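Local coordinates for flavin-dependent monooxygenase, oxygenase subunit HsaA (Mycobacterium tuberculosis, PDB 3AFF), which probably hydroxylates the phenolic ring of the secosteroid 3-HSA with reduced flavin and dioxygen, as the oxygenase component of a two-component monooxygenase in cholesterol breakdown, at residues D17-E22 / K42-V47; R102-V107 / L221-A226; T235-T240 / A370-R375. All blocks are in the same frame, centred on the assembly; numbering follows the deposited sequence.

Interaction 1 (D17-E22 / K42-V47); sequences DNLLPE and KALDDV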
loop_
_atom_site.group_PDB
_atom_site.type_symbol
_atom_site.label_atom_id
_atom_site.label_comp_id
_atom_site.label_asym_id
_atom_site.label_seq_id
_atom_site.Cartn_x
_atom_site.Cartn_y
_atom_site.Cartn_z
ATOM N N ASP A 17 -2.642 -29.665 39.367
ATOM C CA ASP A 17 -2.869 -28.396 40.003
ATOM C C ASP A 17 -2.458 -28.373 41.480
ATOM O O ASP A 17 -1.777 -27.452 41.926
ATOM C CB ASP A 17 -4.327 -28.038 39.851
ATOM C CG ASP A 17 -4.573 -27.132 38.675
ATOM O OD1 ASP A 17 -3.627 -26.881 37.855
ATOM O OD2 ASP A 17 -5.723 -26.643 38.576
ATOM N N ASN A 18 -2.829 -29.404 42.244
ATOM C CA ASN A 18 -2.401 -29.471 43.632
ATOM C C ASN A 18 -0.896 -29.564 43.822
ATOM O O ASN A 18 -0.373 -29.162 44.882
ATOM C CB ASN A 18 -3.112 -30.586 44.365
ATOM C CG ASN A 18 -4.548 -30.240 44.640
ATOM O OD1 ASN A 18 -5.483 -31.007 44.315
ATOM N ND2 ASN A 18 -4.750 -29.051 45.198
ATOM N N LEU A 19 -0.207 -30.076 42.795
ATOM C CA LEU A 19 1.231 -30.181 42.807
ATOM C C LEU A 19 1.980 -28.856 42.526
ATOM O O LEU A 19 3.146 -28.727 42.872
ATOM C CB LEU A 19 1.659 -31.221 41.777
ATOM C CG LEU A 19 1.454 -32.725 41.984
ATOM C CD1 LEU A 19 2.363 -33.464 40.995
ATOM C CD2 LEU A 19 1.786 -33.146 43.387
ATOM N N LEU A 20 1.337 -27.880 41.895
ATOM C CA LEU A 20 2.097 -26.744 41.378
ATOM C C LEU A 20 2.838 -25.926 42.426
ATOM O O LEU A 20 4.024 -25.602 42.233
ATOM C CB LEU A 20 1.269 -25.859 40.417
ATOM C CG LEU A 20 0.681 -26.504 39.148
ATOM C CD1 LEU A 20 0.074 -25.452 38.275
ATOM C CD2 LEU A 20 1.695 -27.314 38.337
ATOM N N PRO A 21 2.174 -25.601 43.561
ATOM C CA PRO A 21 2.909 -24.869 44.595
ATOM C C PRO A 21 4.237 -25.508 45.041
ATOM O O PRO A 21 5.225 -24.783 45.144
ATOM C CB PRO A 21 1.893 -24.788 45.739
ATOM C CG PRO A 21 0.586 -24.772 45.053
ATOM C CD PRO A 21 0.767 -25.808 43.949
ATOM N N GLU A 22 4.258 -26.831 45.280
ATOM C CA GLU A 22 5.458 -27.596 45.666
ATOM C C GLU A 22 6.527 -27.605 44.579
ATOM O O GLU A 22 7.715 -27.548 44.873
ATOM C CB GLU A 22 5.116 -29.068 45.936
ATOM C CG GLU A 22 4.511 -29.429 47.331
ATOM C CD GLU A 22 3.848 -30.873 47.386
ATOM O OE1 GLU A 22 3.466 -31.453 46.317
ATOM O OE2 GLU A 22 3.735 -31.421 48.527
ATOM N N LYS A 42 8.305 -38.897 41.434
ATOM C CA LYS A 42 7.391 -39.768 42.197
ATOM C C LYS A 42 6.000 -39.132 42.309
ATOM O O LYS A 42 4.987 -39.798 42.105
ATOM C CB LYS A 42 7.953 -40.066 43.599
ATOM C CG LYS A 42 7.263 -41.257 44.296
ATOM C CD LYS A 42 7.539 -41.248 45.819
ATOM C CE LYS A 42 6.711 -42.353 46.536
ATOM N NZ LYS A 42 5.335 -41.797 46.890
ATOM N N ALA A 43 5.957 -37.837 42.647
ATOM C CA ALA A 43 4.670 -37.118 42.752
ATOM C C ALA A 43 3.876 -37.248 41.463
ATOM O O ALA A 43 2.713 -37.646 41.475
ATOM C CB ALA A 43 4.903 -35.637 43.074
ATOM N N LEU A 44 4.513 -36.897 40.349
ATOM C CA LEU A 44 3.889 -37.028 39.015
ATOM C C LEU A 44 3.463 -38.469 38.707
ATOM O O LEU A 44 2.389 -38.722 38.137
ATOM C CB LEU A 44 4.866 -36.554 37.913
ATOM C CG LEU A 44 5.127 -35.058 37.705
ATOM C CD1 LEU A 44 6.352 -34.879 36.796
ATOM C CD2 LEU A 44 3.873 -34.364 37.155
ATOM N N ASP A 45 4.315 -39.429 39.039
ATOM C CA ASP A 45 3.914 -40.797 38.822
ATOM C C ASP A 45 2.643 -41.138 39.664
ATOM O O ASP A 45 1.656 -41.664 39.145
ATOM C CB ASP A 45 5.072 -41.766 39.099
ATOM C CG ASP A 45 4.695 -43.222 38.742
ATOM O OD1 ASP A 45 4.418 -43.525 37.547
ATOM O OD2 ASP A 45 4.587 -44.031 39.677
ATOM N N ASP A 46 2.696 -40.822 40.965
ATOM C CA ASP A 46 1.563 -41.049 41.923
ATOM C C ASP A 46 0.221 -40.455 41.485
ATOM O O ASP A 46 -0.800 -41.109 41.654
ATOM C CB ASP A 46 1.868 -40.436 43.299
ATOM C CG ASP A 46 2.905 -41.211 44.107
ATOM O OD1 ASP A 46 3.252 -42.375 43.770
ATOM O OD2 ASP A 46 3.413 -40.598 45.078
ATOM N N VAL A 47 0.194 -39.223 40.973
ATOM C CA VAL A 47 -1.096 -38.608 40.536
ATOM C C VAL A 47 -1.524 -39.128 39.162
ATOM O O VAL A 47 -2.626 -38.820 38.663
ATOM C CB VAL A 47 -1.058 -37.047 40.481
ATOM C CG1 VAL A 47 -0.668 -36.471 41.857
ATOM C CG2 VAL A 47 -0.117 -36.532 39.304
#
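Leu-19 is the one residue of 17-22 that touches 42-47, pushing its branched end against Ala-43, Leu-44 and Val-47 on the antiparallel helix. Its CG lies anti to the carbonyl carbon, beside the backbone N (chi1 -73°), and chi2 of -163° turns the fork so that both methyls face Ala-43. CD1 does most of the touching. It lies 3.9 Å from Ala-43 CB, while CD2 of Leu-19 rests on the same methyl at 4.0 Å from Ala-43 CB. The alanine methyl therefore sits against the fork of the leucine, and a residue that offers a single methyl suits the place where the backbones come nearest, with Leu-19 CA and Ala-43 CA 7.7 Å apart.

CD1 has two further neighbours. Leu-44 starts off at an angle to the partner helix, but its end bends nearer and brings CD2 to 4.2 Å from Leu-19 CD1. One turn beyond Ala-43, Val-47 directs its side chain at the other helix, and its CG2 comes to 4.3 Å from Leu-19 CD1. These are apolar contacts at ordinary packing distance, so shape and exclusion of water, rather than directed bonds, account for the fit. A salt bridge within 42-47 takes no part in the contact: Lys-42 NZ lies 2.9 Å from Asp-46 OD2, one turn along, and meets the syn lone pair of that oxygen.

The axes of the two short segments approach to 11.0 Å at an angle of 171°, an up-and-down pair in the N-terminal helical region of this acyl-CoA dehydrogenase-like fold. Leu-44 also packs on Phe-49 and Phe-50, and with Leu-20 it rests on Leu-75, so that helices 9-33 and 38-47 both lie against helix 65-76, to which Asp-17 adds a salt bridge with Arg-74.

Interaction 2 (R102-V107 / L221-A226); sequences RAQEEV and LATNSA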
loop_
_atom_site.group_PDB
_atom_site.type_symbol
_atom_site.label_atom_id
_atom_site.label_comp_id
_atom_site.label_asym_id
_atom_site.label_seq_id
_atom_site.Cartn_x
_atom_site.Cartn_y
_atom_site.Cartn_z
ATOM N N ARG A 102 5.205 -56.988 21.234
ATOM C CA ARG A 102 6.341 -57.617 21.969
ATOM C C ARG A 102 7.297 -56.605 22.642
ATOM O O ARG A 102 7.820 -56.864 23.731
ATOM C CB ARG A 102 7.099 -58.564 21.046
ATOM C CG ARG A 102 8.175 -59.377 21.740
ATOM C CD ARG A 102 8.574 -60.704 20.967
ATOM N NE ARG A 102 8.933 -60.518 19.553
ATOM C CZ ARG A 102 8.139 -60.913 18.555
ATOM N NH1 ARG A 102 6.978 -61.526 18.868
ATOM N NH2 ARG A 102 8.492 -60.685 17.277
ATOM N N ALA A 103 7.538 -55.460 21.980
ATOM C CA ALA A 103 8.388 -54.428 22.543
ATOM C C ALA A 103 7.709 -53.821 23.761
ATOM O O ALA A 103 8.365 -53.581 24.800
ATOM C CB ALA A 103 8.660 -53.349 21.496
ATOM N N GLN A 104 6.411 -53.511 23.617
ATOM C CA GLN A 104 5.621 -52.925 24.727
ATOM C C GLN A 104 5.652 -53.879 25.934
ATOM O O GLN A 104 5.873 -53.475 27.049
ATOM C CB GLN A 104 4.174 -52.722 24.274
ATOM C CG GLN A 104 3.965 -51.638 23.240
ATOM C CD GLN A 104 2.515 -51.578 22.835
ATOM O OE1 GLN A 104 1.641 -51.345 23.676
ATOM N NE2 GLN A 104 2.241 -51.773 21.568
ATOM N N GLU A 105 5.467 -55.172 25.653
ATOM C CA GLU A 105 5.527 -56.251 26.698
ATOM C C GLU A 105 6.855 -56.270 27.434
ATOM O O GLU A 105 6.867 -56.291 28.705
ATOM C CB GLU A 105 5.163 -57.622 26.088
ATOM C CG GLU A 105 5.382 -58.820 27.057
ATOM C CD GLU A 105 4.292 -58.886 28.154
ATOM O OE1 GLU A 105 3.166 -58.391 27.889
ATOM O OE2 GLU A 105 4.554 -59.463 29.244
ATOM N N GLU A 106 7.971 -56.133 26.687
ATOM C CA GLU A 106 9.273 -56.022 27.333
ATOM C C GLU A 106 9.464 -54.846 28.306
ATOM O O GLU A 106 10.125 -54.948 29.365
ATOM C CB GLU A 106 10.417 -56.071 26.292
ATOM C CG GLU A 106 10.455 -57.396 25.521
ATOM C CD GLU A 106 11.452 -57.416 24.380
ATOM O OE1 GLU A 106 11.753 -58.499 23.822
ATOM O OE2 GLU A 106 11.975 -56.364 24.059
ATOM N N VAL A 107 8.925 -53.696 27.924
ATOM C CA VAL A 107 9.013 -52.497 28.758
ATOM C C VAL A 107 8.083 -52.520 29.979
ATOM O O VAL A 107 8.517 -52.232 31.122
ATOM C CB VAL A 107 8.714 -51.239 27.905
ATOM C CG1 VAL A 107 8.846 -50.022 28.726
ATOM C CG2 VAL A 107 9.697 -51.179 26.749
ATOM N N LEU A 221 -0.374 -50.445 16.553
ATOM C CA LEU A 221 -1.745 -50.078 16.182
ATOM C C LEU A 221 -2.718 -51.261 16.173
ATOM O O LEU A 221 -3.910 -51.070 16.333
ATOM C CB LEU A 221 -1.761 -49.371 14.846
ATOM C CG LEU A 221 -1.042 -48.004 14.746
ATOM C CD1 LEU A 221 -0.996 -47.523 13.278
ATOM C CD2 LEU A 221 -1.648 -46.920 15.646
ATOM N N ALA A 222 -2.183 -52.471 15.996
ATOM C CA ALA A 222 -2.933 -53.726 15.984
ATOM C C ALA A 222 -3.487 -54.057 17.374
ATOM O O ALA A 222 -4.511 -54.755 17.477
ATOM C CB ALA A 222 -2.035 -54.867 15.453
ATOM N N THR A 223 -2.857 -53.537 18.437
ATOM C CA THR A 223 -3.293 -53.792 19.830
ATOM C C THR A 223 -3.705 -52.508 20.599
ATOM O O THR A 223 -4.310 -52.606 21.665
ATOM C CB THR A 223 -2.185 -54.567 20.628
ATOM O OG1 THR A 223 -0.881 -53.952 20.426
ATOM C CG2 THR A 223 -2.111 -56.058 20.180
ATOM N N ASN A 224 -3.392 -51.327 20.057
ATOM C CA ASN A 224 -3.766 -50.033 20.652
ATOM C C ASN A 224 -4.574 -49.201 19.678
ATOM O O ASN A 224 -4.041 -48.468 18.822
ATOM C CB ASN A 224 -2.544 -49.256 21.137
ATOM C CG ASN A 224 -1.753 -50.032 22.125
ATOM O OD1 ASN A 224 -2.311 -50.544 23.099
ATOM N ND2 ASN A 224 -0.426 -50.136 21.899
ATOM N N SER A 225 -5.886 -49.338 19.826
ATOM C CA SER A 225 -6.856 -48.877 18.847
ATOM C C SER A 225 -7.375 -47.451 19.149
ATOM O O SER A 225 -8.093 -46.877 18.338
ATOM C CB SER A 225 -8.028 -49.934 18.729
ATOM O OG SER A 225 -8.837 -49.917 19.922
ATOM N N ALA A 226 -7.033 -46.884 20.302
ATOM C CA ALA A 226 -7.529 -45.570 20.690
ATOM C C ALA A 226 -7.139 -44.535 19.603
ATOM O O ALA A 226 -6.054 -44.617 19.003
ATOM C CB ALA A 226 -6.990 -45.132 22.092
#
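A buried amide-to-amide hydrogen bond joins Gln-104, on helix 101-108, to Asn-224, in the loop between helices 210-214 and 233-259. Asn-224 ND2 donates to Gln-104 OE1 over 3.0 Å with an N-H...O angle of 166°. The acceptor lies close to the asparagine amide plane, whereas the donor comes side-on to the glutamine C=O, at a C=O...N angle of 99°, and somewhat tilted out of its plane. The two amides come from opposite directions with planes 42° apart. A second bond between them cannot form, because the other close pair, Gln-104 NE2 and Asn-224 ND2 at 3.1 Å, brings two donors together. Gln-104 reaches across because its chain is extended beyond CG.

In this acyl-CoA dehydrogenase-like fold the bond ties the last part of the N-terminal helical region to the loop leading into the C-terminal helices, with the beta domain between them in sequence. Amides suit a buried site because each both gives and accepts. Gln-104 OE1 also accepts from Trp-58 NE1 and NE2 donates to Phe-99 O; Asn-224 ND2 also donates to Ala-97 O, and its OD1 accepts from Gln-57 NE2. Beside them, Thr-223 OG1 is hydrogen-bonded to Gln-101 OE1.

Interaction 3 (T235-T240 / A370-R375); sequences TMHPTT and ANDPER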
loop_
_atom_site.group_PDB
_atom_site.type_symbol
_atom_site.label_atom_id
_atom_site.label_comp_id
_atom_site.label_asym_id
_atom_site.label_seq_id
_atom_site.Cartn_x
_atom_site.Cartn_y
_atom_site.Cartn_z
ATOM N N THR A 235 2.949 -33.433 14.124
ATOM C CA THR A 235 2.328 -32.613 15.156
ATOM C C THR A 235 2.724 -32.993 16.551
ATOM O O THR A 235 3.092 -32.114 17.372
ATOM C CB THR A 235 0.758 -32.523 15.015
ATOM O OG1 THR A 235 0.425 -32.149 13.667
ATOM C CG2 THR A 235 0.180 -31.426 15.928
ATOM N N MET A 236 2.682 -34.276 16.873
ATOM C CA MET A 236 2.897 -34.666 18.299
ATOM C C MET A 236 4.320 -34.346 18.788
ATOM O O MET A 236 4.558 -33.921 19.882
ATOM C CB MET A 236 2.606 -36.162 18.473
ATOM C CG MET A 236 1.098 -36.520 18.347
ATOM S SD MET A 236 0.125 -35.980 19.768
ATOM C CE MET A 236 0.568 -37.094 21.065
ATOM N N HIS A 237 5.275 -34.587 17.925
ATOM C CA HIS A 237 6.678 -34.483 18.265
ATOM C C HIS A 237 7.084 -33.023 18.529
ATOM O O HIS A 237 7.618 -32.752 19.620
ATOM C CB HIS A 237 7.585 -35.188 17.184
ATOM C CG HIS A 237 9.048 -35.024 17.423
ATOM N ND1 HIS A 237 9.627 -35.230 18.659
ATOM C CD2 HIS A 237 10.061 -34.700 16.584
ATOM C CE1 HIS A 237 10.923 -34.972 18.584
ATOM N NE2 HIS A 237 11.218 -34.700 17.326
ATOM N N PRO A 238 6.877 -32.084 17.581
ATOM C CA PRO A 238 7.189 -30.700 18.012
ATOM C C PRO A 238 6.306 -30.083 19.107
ATOM O O PRO A 238 6.805 -29.312 19.888
ATOM C CB PRO A 238 7.077 -29.874 16.685
ATOM C CG PRO A 238 6.175 -30.607 15.886
ATOM C CD PRO A 238 6.561 -32.101 16.137
ATOM N N THR A 239 5.003 -30.411 19.175
ATOM C CA THR A 239 4.148 -29.878 20.249
ATOM C C THR A 239 4.696 -30.251 21.581
ATOM O O THR A 239 4.563 -29.504 22.543
ATOM C CB THR A 239 2.653 -30.321 20.097
ATOM O OG1 THR A 239 2.209 -29.971 18.810
ATOM C CG2 THR A 239 1.734 -29.642 21.102
ATOM N N THR A 240 5.365 -31.390 21.677
ATOM C CA THR A 240 5.997 -31.818 22.943
ATOM C C THR A 240 6.896 -30.770 23.551
ATOM O O THR A 240 6.944 -30.647 24.787
ATOM C CB THR A 240 6.849 -33.182 22.748
ATOM O OG1 THR A 240 7.458 -33.631 23.948
ATOM C CG2 THR A 240 8.021 -33.004 21.725
ATOM N N ALA A 370 15.214 -24.889 17.398
ATOM C CA ALA A 370 15.863 -24.421 16.156
ATOM C C ALA A 370 16.927 -25.426 15.656
ATOM O O ALA A 370 17.221 -25.444 14.493
ATOM C CB ALA A 370 16.465 -23.013 16.325
ATOM N N ASN A 371 17.447 -26.279 16.525
ATOM C CA ASN A 371 18.428 -27.317 16.149
ATOM C C ASN A 371 17.775 -28.681 15.793
ATOM O O ASN A 371 18.481 -29.690 15.703
ATOM C CB ASN A 371 19.540 -27.454 17.211
ATOM C CG ASN A 371 20.490 -26.268 17.175
ATOM O OD1 ASN A 371 20.251 -25.259 17.870
ATOM N ND2 ASN A 371 21.488 -26.304 16.267
ATOM N N ASP A 372 16.463 -28.713 15.526
ATOM C CA ASP A 372 15.826 -30.010 15.294
ATOM C C ASP A 372 16.102 -30.435 13.862
ATOM O O ASP A 372 15.826 -29.688 12.962
ATOM C CB ASP A 372 14.312 -30.009 15.568
ATOM C CG ASP A 372 13.746 -31.448 15.573
ATOM O OD1 ASP A 372 13.885 -32.102 14.534
ATOM O OD2 ASP A 372 13.280 -31.978 16.626
ATOM N N PRO A 373 16.681 -31.628 13.643
ATOM C CA PRO A 373 16.852 -32.069 12.232
ATOM C C PRO A 373 15.577 -32.257 11.377
ATOM O O PRO A 373 15.621 -32.253 10.138
ATOM C CB PRO A 373 17.644 -33.381 12.368
ATOM C CG PRO A 373 17.416 -33.847 13.754
ATOM C CD PRO A 373 17.268 -32.580 14.600
ATOM N N GLU A 374 14.431 -32.436 12.010
ATOM C CA GLU A 374 13.227 -32.625 11.249
ATOM C C GLU A 374 12.844 -31.401 10.478
ATOM O O GLU A 374 12.088 -31.485 9.533
ATOM C CB GLU A 374 12.077 -32.974 12.152
ATOM C CG GLU A 374 12.291 -34.242 12.907
ATOM C CD GLU A 374 10.944 -34.868 13.392
ATOM O OE1 GLU A 374 9.874 -34.142 13.425
ATOM O OE2 GLU A 374 11.021 -36.080 13.737
ATOM N N ARG A 375 13.355 -30.245 10.854
ATOM C CA ARG A 375 13.159 -29.074 10.008
ATOM C C ARG A 375 13.759 -29.348 8.624
ATOM O O ARG A 375 13.312 -28.791 7.643
ATOM C CB ARG A 375 13.809 -27.826 10.619
ATOM C CG ARG A 375 13.228 -27.417 11.929
ATOM C CD ARG A 375 14.075 -26.314 12.570
ATOM N NE ARG A 375 14.080 -25.101 11.741
ATOM C CZ ARG A 375 15.155 -24.333 11.522
ATOM N NH1 ARG A 375 16.339 -24.638 12.068
ATOM N NH2 ARG A 375 15.056 -23.256 10.739
#
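The imidazole of His-237 extends toward two acidic side chains, Asp-372 and Glu-374, which approach it differently. CG of His-237 is anti to the backbone N (chi1 176°), carrying the ring out from its helix. Both carboxylate oxygens of Glu-374 lie near the CD2 corner, OE1 at 3.2 Å and OE2 at 3.3 Å from His-237 CD2; OE1 is the one in the ring plane, at the edge, and the carboxylate is turned 65° from the imidazole. A polarised ring C-H beside a carboxylate would be electrostatically favourable. Asp-372 comes from the opposite direction to His-237, with its OD2 oblique to the ring and 3.5 Å from His-237 NE2.

The other oxygen of Asp-372 is occupied ahead of the turn that leads into the helix. OD1 accepts from Glu-374 N at 2.6 Å, a capping bond for which the short aspartate is well suited and which holds its carboxylate beside the histidine. Glu-374 is held too, by Trp-233 NE1 at OE2 and by a salt bridge from Arg-323 at OE1.

His-237 stacks on Trp-233 and meets Tyr-120, a probable FMN-binding residue, nearly at right angles. The contact joins helix 233-259 to the turn and short helix around Glu-374, with helix 316-342 supplying Arg-323 and a second subunit packing against Pro-373 and Arg-375.

In the fold
The three contacts stand apart, with centres 24 to 28 Å from one another, and share no helix. Interaction 1 stays within the N-terminal helices and is partly buried, well out from the chain centre; its chemistry is purely apolar. Interaction 2, equally far out yet buried, links the end of that helical region to a loop beyond the beta domain and relies on neutral amides. Interaction 3 is closest to the chain centre, about 9 Å away, and brings together sequence-distant parts of the C-terminal region through an imidazole and two carboxylates. It also lies nearest the probable flavin site and, unlike the other two, is touched by neighbouring subunits.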